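Local coordinates for beta-N-acetylhexosaminidase (Arthrobacter aurescens, PDB 3RCN), which probably hydrolyses terminal non-reducing N-acetyl-D-hexosamine residues from N-acetyl-beta-D-hexosaminides, as a member of glycosyl hydrolase family 20, at residues A[162-170]-A[472-483]; A[427-435]-A[489-498]. One frame throughout, in Å; residues are numbered along the deposited sequence.

Contact 1. Residues A[162-170]-A[472-483]; sequences EVMAMHKLN and FPRLSAISEVFW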
loop_
_atom_site.group_PDB
_atom_site.type_symbol
_atom_site.label_atom_id
_atom_site.label_comp_id
_atom_site.label_asym_id
_atom_site.label_seq_id
_atom_site.Cartn_x
_atom_site.Cartn_y
_atom_site.Cartn_z
ATOM N N GLU A 162 8.058 -3.578 6.022
ATOM C CA GLU A 162 8.861 -4.428 5.150
ATOM C C GLU A 162 10.159 -3.728 4.741
ATOM O O GLU A 162 11.242 -4.335 4.717
ATOM C CB GLU A 162 8.045 -4.811 3.913
ATOM C CG GLU A 162 8.734 -5.805 3.000
ATOM C CD GLU A 162 8.609 -7.249 3.473
ATOM O OE1 GLU A 162 7.650 -7.917 3.022
ATOM O OE2 GLU A 162 9.466 -7.718 4.273
ATOM N N VAL A 163 10.044 -2.442 4.416
ATOM C CA VAL A 163 11.215 -1.634 4.090
ATOM C C VAL A 163 12.140 -1.466 5.301
ATOM O O VAL A 163 13.363 -1.424 5.148
ATOM C CB VAL A 163 10.817 -0.257 3.529
ATOM C CG1 VAL A 163 12.039 0.594 3.297
ATOM C CG2 VAL A 163 10.025 -0.422 2.223
HETATM N N MSE A 164 11.561 -1.378 6.499
HETATM C CA MSE A 164 12.364 -1.310 7.729
HETATM C C MSE A 164 13.221 -2.557 7.932
HETATM O O MSE A 164 14.401 -2.465 8.259
HETATM C CB MSE A 164 11.485 -1.149 8.970
HETATM C CG MSE A 164 10.890 0.219 9.195
HETATM SE SE MSE A 164 9.811 0.189 10.836
HETATM C CE MSE A 164 11.124 -0.246 12.200
ATOM N N ALA A 165 12.609 -3.726 7.772
ATOM C CA ALA A 165 13.311 -4.972 8.025
ATOM C C ALA A 165 14.460 -5.139 7.028
ATOM O O ALA A 165 15.477 -5.779 7.321
ATOM C CB ALA A 165 12.343 -6.148 7.947
HETATM N N MSE A 166 14.286 -4.559 5.845
HETATM C CA MSE A 166 15.295 -4.654 4.798
HETATM C C MSE A 166 16.535 -3.855 5.183
HETATM O O MSE A 166 17.639 -4.135 4.724
HETATM C CB MSE A 166 14.728 -4.175 3.457
HETATM C CG MSE A 166 15.696 -4.306 2.286
HETATM SE SE MSE A 166 16.747 -2.687 1.961
HETATM C CE MSE A 166 15.551 -1.833 0.607
ATOM N N HIS A 167 16.339 -2.855 6.030
ATOM C CA HIS A 167 17.450 -2.070 6.568
ATOM C C HIS A 167 17.959 -2.589 7.923
ATOM O O HIS A 167 18.848 -1.992 8.531
ATOM C CB HIS A 167 17.072 -0.597 6.648
ATOM C CG HIS A 167 16.901 0.048 5.310
ATOM N ND1 HIS A 167 15.705 0.038 4.628
ATOM C CD2 HIS A 167 17.786 0.699 4.521
ATOM C CE1 HIS A 167 15.854 0.677 3.478
ATOM N NE2 HIS A 167 17.106 1.086 3.392
ATOM N N LYS A 168 17.398 -3.713 8.364
ATOM C CA LYS A 168 17.774 -4.370 9.610
ATOM C C LYS A 168 17.417 -3.556 10.851
ATOM O O LYS A 168 18.015 -3.738 11.892
ATOM C CB LYS A 168 19.275 -4.672 9.612
ATOM C CG LYS A 168 19.739 -5.722 8.576
ATOM C CD LYS A 168 21.257 -5.972 8.686
ATOM C CE LYS A 168 21.743 -7.193 7.892
ATOM N NZ LYS A 168 21.751 -6.989 6.416
ATOM N N LEU A 169 16.427 -2.675 10.725
ATOM C CA LEU A 169 15.858 -1.961 11.855
ATOM C C LEU A 169 14.970 -2.930 12.615
ATOM O O LEU A 169 14.164 -3.630 12.001
ATOM C CB LEU A 169 15.050 -0.750 11.385
ATOM C CG LEU A 169 15.920 0.300 10.683
ATOM C CD1 LEU A 169 15.096 1.315 9.919
ATOM C CD2 LEU A 169 16.842 1.001 11.668
ATOM N N ASN A 170 15.206 -3.050 13.928
ATOM C CA ASN A 170 14.402 -3.910 14.799
ATOM C C ASN A 170 13.302 -3.302 15.692
ATOM O O ASN A 170 12.603 -4.041 16.373
ATOM C CB ASN A 170 15.297 -4.844 15.608
ATOM C CG ASN A 170 16.182 -4.105 16.571
ATOM O OD1 ASN A 170 16.069 -2.889 16.732
ATOM N ND2 ASN A 170 17.070 -4.838 17.230
ATOM N N PHE A 472 13.120 8.799 3.523
ATOM C CA PHE A 472 14.227 8.345 2.682
ATOM C C PHE A 472 14.749 9.434 1.779
ATOM O O PHE A 472 13.983 10.304 1.358
ATOM C CB PHE A 472 13.812 7.126 1.868
ATOM C CG PHE A 472 13.560 5.923 2.706
ATOM C CD1 PHE A 472 14.617 5.131 3.130
ATOM C CD2 PHE A 472 12.270 5.596 3.101
ATOM C CE1 PHE A 472 14.402 4.022 3.921
ATOM C CE2 PHE A 472 12.042 4.481 3.888
ATOM C CZ PHE A 472 13.112 3.690 4.303
ATOM N N PRO A 473 16.046 9.371 1.432
ATOM C CA PRO A 473 17.124 8.413 1.729
ATOM C C PRO A 473 17.699 8.414 3.168
ATOM O O PRO A 473 18.462 7.510 3.508
ATOM C CB PRO A 473 18.198 8.795 0.710
ATOM C CG PRO A 473 18.047 10.278 0.592
ATOM C CD PRO A 473 16.572 10.564 0.737
ATOM N N ARG A 474 17.421 9.447 3.960
ATOM C CA ARG A 474 18.037 9.586 5.288
ATOM C C ARG A 474 17.990 8.334 6.158
ATOM O O ARG A 474 18.985 7.966 6.755
ATOM C CB ARG A 474 17.433 10.765 6.052
ATOM C CG ARG A 474 17.880 12.092 5.499
ATOM C CD ARG A 474 17.287 13.223 6.286
ATOM N NE ARG A 474 15.849 13.320 6.102
ATOM C CZ ARG A 474 15.096 14.256 6.663
ATOM N NH1 ARG A 474 15.641 15.175 7.455
ATOM N NH2 ARG A 474 13.797 14.273 6.434
ATOM N N LEU A 475 16.841 7.679 6.217
ATOM C CA LEU A 475 16.687 6.468 7.012
ATOM C C LEU A 475 17.628 5.331 6.558
ATOM O O LEU A 475 17.931 4.416 7.328
ATOM C CB LEU A 475 15.229 6.011 6.966
ATOM C CG LEU A 475 14.821 4.971 7.998
ATOM C CD1 LEU A 475 15.334 5.377 9.374
ATOM C CD2 LEU A 475 13.303 4.798 8.022
ATOM N N SER A 476 18.090 5.382 5.312
ATOM C CA SER A 476 19.044 4.387 4.836
ATOM C C SER A 476 20.411 4.624 5.470
ATOM O O SER A 476 21.079 3.682 5.906
ATOM C CB SER A 476 19.166 4.418 3.312
ATOM O OG SER A 476 17.941 4.084 2.690
ATOM N N ALA A 477 20.824 5.888 5.505
ATOM C CA ALA A 477 22.081 6.269 6.139
ATOM C C ALA A 477 22.041 6.007 7.658
ATOM O O ALA A 477 22.998 5.495 8.255
ATOM C CB ALA A 477 22.374 7.724 5.850
ATOM N N ILE A 478 20.913 6.352 8.269
ATOM C CA ILE A 478 20.661 6.065 9.673
ATOM C C ILE A 478 20.727 4.565 9.977
ATOM O O ILE A 478 21.307 4.164 10.981
ATOM C CB ILE A 478 19.316 6.680 10.124
ATOM C CG1 ILE A 478 19.485 8.181 10.354
ATOM C CG2 ILE A 478 18.822 6.043 11.392
ATOM C CD1 ILE A 478 18.247 8.999 10.082
ATOM N N SER A 479 20.152 3.731 9.120
ATOM C CA SER A 479 20.184 2.289 9.373
ATOM C C SER A 479 21.624 1.794 9.454
ATOM O O SER A 479 21.914 0.846 10.188
ATOM C CB SER A 479 19.403 1.497 8.313
ATOM O OG SER A 479 20.111 1.400 7.080
ATOM N N GLU A 480 22.521 2.436 8.703
ATOM C CA GLU A 480 23.937 2.072 8.728
ATOM C C GLU A 480 24.599 2.532 10.029
ATOM O O GLU A 480 25.361 1.796 10.660
ATOM C CB GLU A 480 24.681 2.642 7.516
ATOM C CG GLU A 480 26.148 2.253 7.495
ATOM C CD GLU A 480 26.726 2.088 6.092
ATOM O OE1 GLU A 480 26.177 1.281 5.314
ATOM O OE2 GLU A 480 27.737 2.752 5.777
ATOM N N VAL A 481 24.299 3.764 10.422
ATOM C CA VAL A 481 24.792 4.293 11.681
ATOM C C VAL A 481 24.410 3.358 12.833
ATOM O O VAL A 481 25.221 3.105 13.712
ATOM C CB VAL A 481 24.270 5.728 11.933
ATOM C CG1 VAL A 481 24.617 6.197 13.339
ATOM C CG2 VAL A 481 24.811 6.697 10.873
ATOM N N PHE A 482 23.191 2.819 12.808
ATOM C CA PHE A 482 22.724 1.919 13.872
ATOM C C PHE A 482 23.296 0.507 13.800
ATOM O O PHE A 482 23.517 -0.124 14.831
ATOM C CB PHE A 482 21.196 1.801 13.877
ATOM C CG PHE A 482 20.486 3.088 14.170
ATOM C CD1 PHE A 482 21.195 4.255 14.382
ATOM C CD2 PHE A 482 19.096 3.125 14.230
ATOM C CE1 PHE A 482 20.532 5.444 14.654
ATOM C CE2 PHE A 482 18.427 4.304 14.494
ATOM C CZ PHE A 482 19.147 5.470 14.709
ATOM N N TRP A 483 23.382 -0.039 12.592
ATOM C CA TRP A 483 23.927 -1.378 12.383
ATOM C C TRP A 483 25.455 -1.536 12.302
ATOM O O TRP A 483 26.044 -2.358 13.010
ATOM C CB TRP A 483 23.282 -2.026 11.142
ATOM C CG TRP A 483 23.744 -3.416 10.946
ATOM C CD1 TRP A 483 24.898 -3.818 10.341
ATOM C CD2 TRP A 483 23.099 -4.602 11.410
ATOM N NE1 TRP A 483 24.996 -5.188 10.373
ATOM C CE2 TRP A 483 23.904 -5.694 11.028
ATOM C CE3 TRP A 483 21.917 -4.849 12.112
ATOM C CZ2 TRP A 483 23.566 -7.008 11.321
ATOM C CZ3 TRP A 483 21.582 -6.154 12.404
ATOM C CH2 TRP A 483 22.404 -7.220 12.009
HETATM O O HOH W 1 19.940 -1.032 11.123
#

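Contact 2. Residues A[427-435]-A[489-498]; sequences TLQAVYEFE and RDYDEFLTRL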
loop_
_atom_site.group_PDB
_atom_site.type_symbol
_atom_site.label_atom_id
_atom_site.label_comp_id
_atom_site.label_asym_id
_atom_site.label_seq_id
_atom_site.Cartn_x
_atom_site.Cartn_y
_atom_site.Cartn_z
ATOM N N THR A 427 20.503 16.974 6.950
ATOM C CA THR A 427 20.794 16.491 5.612
ATOM C C THR A 427 21.201 15.033 5.645
ATOM O O THR A 427 21.383 14.446 6.715
ATOM C CB THR A 427 21.935 17.301 4.974
ATOM O OG1 THR A 427 23.148 17.063 5.698
ATOM C CG2 THR A 427 21.618 18.786 5.009
ATOM N N LEU A 428 21.398 14.471 4.461
ATOM C CA LEU A 428 21.800 13.080 4.343
ATOM C C LEU A 428 23.171 12.863 4.983
ATOM O O LEU A 428 23.390 11.882 5.685
ATOM C CB LEU A 428 21.829 12.658 2.874
ATOM C CG LEU A 428 22.186 11.192 2.671
ATOM C CD1 LEU A 428 21.147 10.284 3.341
ATOM C CD2 LEU A 428 22.283 10.907 1.191
ATOM N N GLN A 429 24.092 13.788 4.737
ATOM C CA GLN A 429 25.448 13.645 5.237
ATOM C C GLN A 429 25.495 13.894 6.748
ATOM O O GLN A 429 26.126 13.144 7.487
ATOM C CB GLN A 429 26.387 14.588 4.486
ATOM C CG GLN A 429 27.839 14.544 4.932
ATOM C CD GLN A 429 28.688 15.587 4.213
ATOM O OE1 GLN A 429 29.893 15.665 4.415
ATOM N NE2 GLN A 429 28.056 16.394 3.367
ATOM N N ALA A 430 24.808 14.936 7.204
ATOM C CA ALA A 430 24.773 15.256 8.623
ATOM C C ALA A 430 24.298 14.051 9.434
ATOM O O ALA A 430 24.911 13.665 10.422
ATOM C CB ALA A 430 23.880 16.464 8.872
ATOM N N VAL A 431 23.199 13.460 8.990
ATOM C CA VAL A 431 22.597 12.315 9.647
ATOM C C VAL A 431 23.520 11.093 9.607
ATOM O O VAL A 431 23.465 10.237 10.491
ATOM C CB VAL A 431 21.241 11.988 8.969
ATOM C CG1 VAL A 431 21.022 10.493 8.837
ATOM C CG2 VAL A 431 20.103 12.660 9.708
ATOM N N TYR A 432 24.358 11.006 8.575
ATOM C CA TYR A 432 25.232 9.847 8.422
ATOM C C TYR A 432 26.425 9.954 9.339
ATOM O O TYR A 432 27.050 8.952 9.685
ATOM C CB TYR A 432 25.728 9.712 6.990
ATOM C CG TYR A 432 26.602 8.486 6.757
ATOM C CD1 TYR A 432 26.054 7.203 6.781
ATOM C CD2 TYR A 432 27.967 8.609 6.486
ATOM C CE1 TYR A 432 26.840 6.077 6.557
ATOM C CE2 TYR A 432 28.763 7.489 6.265
ATOM C CZ TYR A 432 28.189 6.228 6.298
ATOM O OH TYR A 432 28.959 5.111 6.083
ATOM N N GLU A 433 26.746 11.180 9.711
ATOM C CA GLU A 433 27.880 11.449 10.578
ATOM C C GLU A 433 27.503 11.567 12.066
ATOM O O GLU A 433 28.351 11.830 12.898
ATOM C CB GLU A 433 28.639 12.662 10.055
ATOM C CG GLU A 433 29.227 12.400 8.656
ATOM C CD GLU A 433 30.086 13.544 8.141
ATOM O OE1 GLU A 433 30.084 14.634 8.772
ATOM O OE2 GLU A 433 30.763 13.347 7.103
ATOM N N PHE A 434 26.231 11.342 12.388
ATOM C CA PHE A 434 25.721 11.380 13.760
ATOM C C PHE A 434 26.292 10.341 14.735
ATOM O O PHE A 434 26.590 9.212 14.349
ATOM C CB PHE A 434 24.198 11.236 13.746
ATOM C CG PHE A 434 23.618 10.790 15.068
ATOM C CD1 PHE A 434 23.256 11.720 16.038
ATOM C CD2 PHE A 434 23.431 9.433 15.339
ATOM C CE1 PHE A 434 22.721 11.302 17.257
ATOM C CE2 PHE A 434 22.902 9.003 16.563
ATOM C CZ PHE A 434 22.544 9.934 17.514
ATOM N N GLU A 435 26.393 10.723 16.010
ATOM C CA GLU A 435 26.785 9.795 17.085
ATOM C C GLU A 435 25.961 9.976 18.370
ATOM O O GLU A 435 25.514 11.077 18.681
ATOM C CB GLU A 435 28.272 9.938 17.404
ATOM C CG GLU A 435 29.210 9.437 16.315
ATOM C CD GLU A 435 29.654 7.996 16.527
ATOM O OE1 GLU A 435 30.167 7.684 17.628
ATOM O OE2 GLU A 435 29.490 7.182 15.585
ATOM N N ARG A 489 33.596 4.486 8.593
ATOM C CA ARG A 489 32.629 5.493 8.152
ATOM C C ARG A 489 33.244 6.639 7.346
ATOM O O ARG A 489 34.063 7.403 7.859
ATOM C CB ARG A 489 31.865 6.059 9.351
ATOM C CG ARG A 489 30.881 7.165 9.001
ATOM C CD ARG A 489 29.498 6.866 9.559
ATOM N NE ARG A 489 29.258 5.430 9.640
ATOM C CZ ARG A 489 28.872 4.806 10.746
ATOM N NH1 ARG A 489 28.690 3.492 10.731
ATOM N NH2 ARG A 489 28.663 5.490 11.868
ATOM N N ASP A 490 32.845 6.725 6.078
ATOM C CA ASP A 490 33.159 7.849 5.195
ATOM C C ASP A 490 31.929 8.167 4.333
ATOM O O ASP A 490 31.393 7.288 3.652
ATOM C CB ASP A 490 34.368 7.514 4.312
ATOM C CG ASP A 490 34.545 8.484 3.146
ATOM O OD1 ASP A 490 34.344 9.706 3.332
ATOM O OD2 ASP A 490 34.902 8.023 2.038
ATOM N N TYR A 491 31.497 9.423 4.338
ATOM C CA TYR A 491 30.282 9.798 3.620
ATOM C C TYR A 491 30.398 9.620 2.113
ATOM O O TYR A 491 29.470 9.118 1.479
ATOM C CB TYR A 491 29.863 11.236 3.940
ATOM C CG TYR A 491 28.665 11.708 3.150
ATOM C CD1 TYR A 491 27.412 11.139 3.343
ATOM C CD2 TYR A 491 28.784 12.721 2.210
ATOM C CE1 TYR A 491 26.314 11.568 2.627
ATOM C CE2 TYR A 491 27.693 13.160 1.490
ATOM C CZ TYR A 491 26.457 12.582 1.703
ATOM O OH TYR A 491 25.362 13.014 0.980
ATOM N N ASP A 492 31.528 10.038 1.544
ATOM C CA ASP A 492 31.724 9.989 0.095
ATOM C C ASP A 492 31.665 8.557 -0.404
ATOM O O ASP A 492 31.136 8.282 -1.480
ATOM C CB ASP A 492 33.054 10.626 -0.307
ATOM C CG ASP A 492 33.079 12.121 -0.068
ATOM O OD1 ASP A 492 32.019 12.771 -0.210
ATOM O OD2 ASP A 492 34.163 12.645 0.272
ATOM N N GLU A 493 32.211 7.647 0.391
ATOM C CA GLU A 493 32.186 6.233 0.058
ATOM C C GLU A 493 30.752 5.718 0.102
ATOM O O GLU A 493 30.303 5.028 -0.816
ATOM C CB GLU A 493 33.076 5.453 1.027
ATOM C CG GLU A 493 33.325 4.014 0.631
ATOM C CD GLU A 493 32.184 3.084 1.015
ATOM O OE1 GLU A 493 31.723 3.155 2.184
ATOM O OE2 GLU A 493 31.757 2.285 0.145
ATOM N N PHE A 494 30.043 6.066 1.176
ATOM C CA PHE A 494 28.637 5.712 1.354
ATOM C C PHE A 494 27.780 6.116 0.154
ATOM O O PHE A 494 26.918 5.352 -0.276
ATOM C CB PHE A 494 28.088 6.368 2.625
ATOM C CG PHE A 494 26.619 6.122 2.857
ATOM C CD1 PHE A 494 26.175 4.914 3.373
ATOM C CD2 PHE A 494 25.683 7.105 2.568
ATOM C CE1 PHE A 494 24.821 4.684 3.584
ATOM C CE2 PHE A 494 24.323 6.886 2.777
ATOM C CZ PHE A 494 23.892 5.674 3.287
ATOM N N LEU A 495 28.014 7.317 -0.375
ATOM C CA LEU A 495 27.236 7.843 -1.498
ATOM C C LEU A 495 27.282 6.937 -2.709
ATOM O O LEU A 495 26.262 6.683 -3.350
ATOM C CB LEU A 495 27.752 9.215 -1.912
ATOM C CG LEU A 495 27.088 10.403 -1.242
ATOM C CD1 LEU A 495 27.469 11.667 -1.988
ATOM C CD2 LEU A 495 25.583 10.203 -1.238
ATOM N N THR A 496 28.485 6.474 -3.024
ATOM C CA THR A 496 28.701 5.612 -4.173
ATOM C C THR A 496 27.924 4.308 -4.025
ATOM O O THR A 496 27.421 3.769 -5.000
ATOM C CB THR A 496 30.210 5.335 -4.402
ATOM O OG1 THR A 496 30.685 4.375 -3.449
ATOM C CG2 THR A 496 31.014 6.626 -4.261
ATOM N N ARG A 497 27.810 3.795 -2.809
ATOM C CA ARG A 497 26.956 2.633 -2.608
ATOM C C ARG A 497 25.465 2.997 -2.723
ATOM O O ARG A 497 24.670 2.237 -3.293
ATOM C CB ARG A 497 27.272 1.948 -1.284
ATOM C CG ARG A 497 28.625 1.272 -1.304
ATOM C CD ARG A 497 28.905 0.541 -0.007
ATOM N NE ARG A 497 29.173 1.464 1.089
ATOM C CZ ARG A 497 28.587 1.401 2.279
ATOM N NH1 ARG A 497 27.693 0.447 2.519
ATOM N NH2 ARG A 497 28.894 2.286 3.225
ATOM N N LEU A 498 25.102 4.167 -2.201
ATOM C CA LEU A 498 23.715 4.620 -2.207
ATOM C C LEU A 498 23.218 4.783 -3.634
ATOM O O LEU A 498 22.246 4.147 -4.054
ATOM C CB LEU A 498 23.582 5.946 -1.451
ATOM C CG LEU A 498 22.161 6.486 -1.312
ATOM C CD1 LEU A 498 21.359 5.620 -0.361
ATOM C CD2 LEU A 498 22.173 7.915 -0.830
HETATM O O HOH W 2 23.683 15.765 2.096
HETATM O O HOH W 3 28.299 8.057 12.186
HETATM O O HOH W 4 31.507 4.151 4.928
#

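Contact 1. Residues A[162-170]-A[472-483]
K168 lies across one face of the W483 indole, its CD 3.4 Å from the centroid of the six-membered ring and almost straight above it, a CH-pi contact. The two residues join neighbouring outer parts of the family 20 (beta/alpha) TIM barrel: helix 154-166 follows strand 140-146, and helix 474-483 comes after strand 449-456; the two strands are parallel neighbours. A Schellman motif ends the first helix, and K168 takes its positive phi (67°). Lysine suits the place because its methylenes cover the indole while NZ reaches past it to T104 OG1; W483 NE1 bonds to D134 OD1. Were W483 an alanine, the K168 methylenes would probably lose the ring they lie on and D134 OD1 its indole donor. The backbones come closest where H167 CA and S479 CA are 5.9 Å apart, a spacing that favours a small serine. H167 ND1 donates to V163 O at 2.8 Å, nearly straight (165°) and close to the ring plane, which fixes the imidazole's rotation. Its other nitrogen, NE2, makes only a weak bond to S476 OG (3.2 Å) and has H502 NE2 as its stronger partner. Beside the imidazole, V163 CG1 touches F472 CZ at 3.4 Å, the two side chains sliding past each other. L169 divides its branches between two partners, CD1 going to L475 CD1 (4.1 Å) and CD2 to F482 CD2 (4.0 Å). S479 OG, set between its own backbone N and carbonyl carbon (chi1 75°), lies at the imidazole edge and donates to S476 O at 2.7 Å.

Contact 2. Residues A[427-435]-A[489-498]
Q429 is laid flat across one face of the Y491 ring: its CB sits over the ring centre, 3.4 Å from the centroid, CG continues over Y491 CG and CD2, and CD lies 3.5 Å from Y491 CD2. The amide overhangs the ring's CD2-CE2 edge, OE1 nearest CD2 and NE2 nearest CE2, the planes 3° apart. This course follows from an extended chain with CG anti to the backbone N (chi1 179°), and glutamine suits it, pairing an aliphatic stem with a flat polar end. L495 CG covers the opposite face. Helix 428-432 lies in the connection between parallel strands 397-400 and 449-456 of the TIM barrel, and meets the 491-498 turns of helix 491-508 at 117°, the axes of the two short segments 10.8 Å apart. T427 and D490 N-cap the two helices. The Y432 ring is sandwiched: R489 CD lies over one face, 3.7 Å from the centroid, and F494 makes an offset stack on the other, centroids 4.3 Å apart. Y432 OH passes beyond both to E480 OE2 and a water. L428 CD2 meets L498 CD2 tip to tip at 3.6 Å. R489 NH2 donates to a water that also bonds Y432 O and F434 O.

How the contacts relate
Both contacts border helix 474-483: contact 1 uses one side, and helices 428-432 and 491-508 of contact 2 lie against another. Packing of I478 CG1 on V431 CG1 joins them, and E480, its CB directed away from segment 162-170, probably accepts a hydrogen bond from Y432 OH and forms a salt bridge with R497 NH2. Both halves of contact 2 thus probably support a negative E480. Contact 1, wholly buried, mixes aliphatic and CH-pi contacts with a single weak imidazole-serine bond and a water bridging the two backbones. Contact 2, farther from the chain's centre and partly exposed, relies on stacked flat groups and on waters linking R489 to backbone 427-435 and D490 and E493 to Y432 OH.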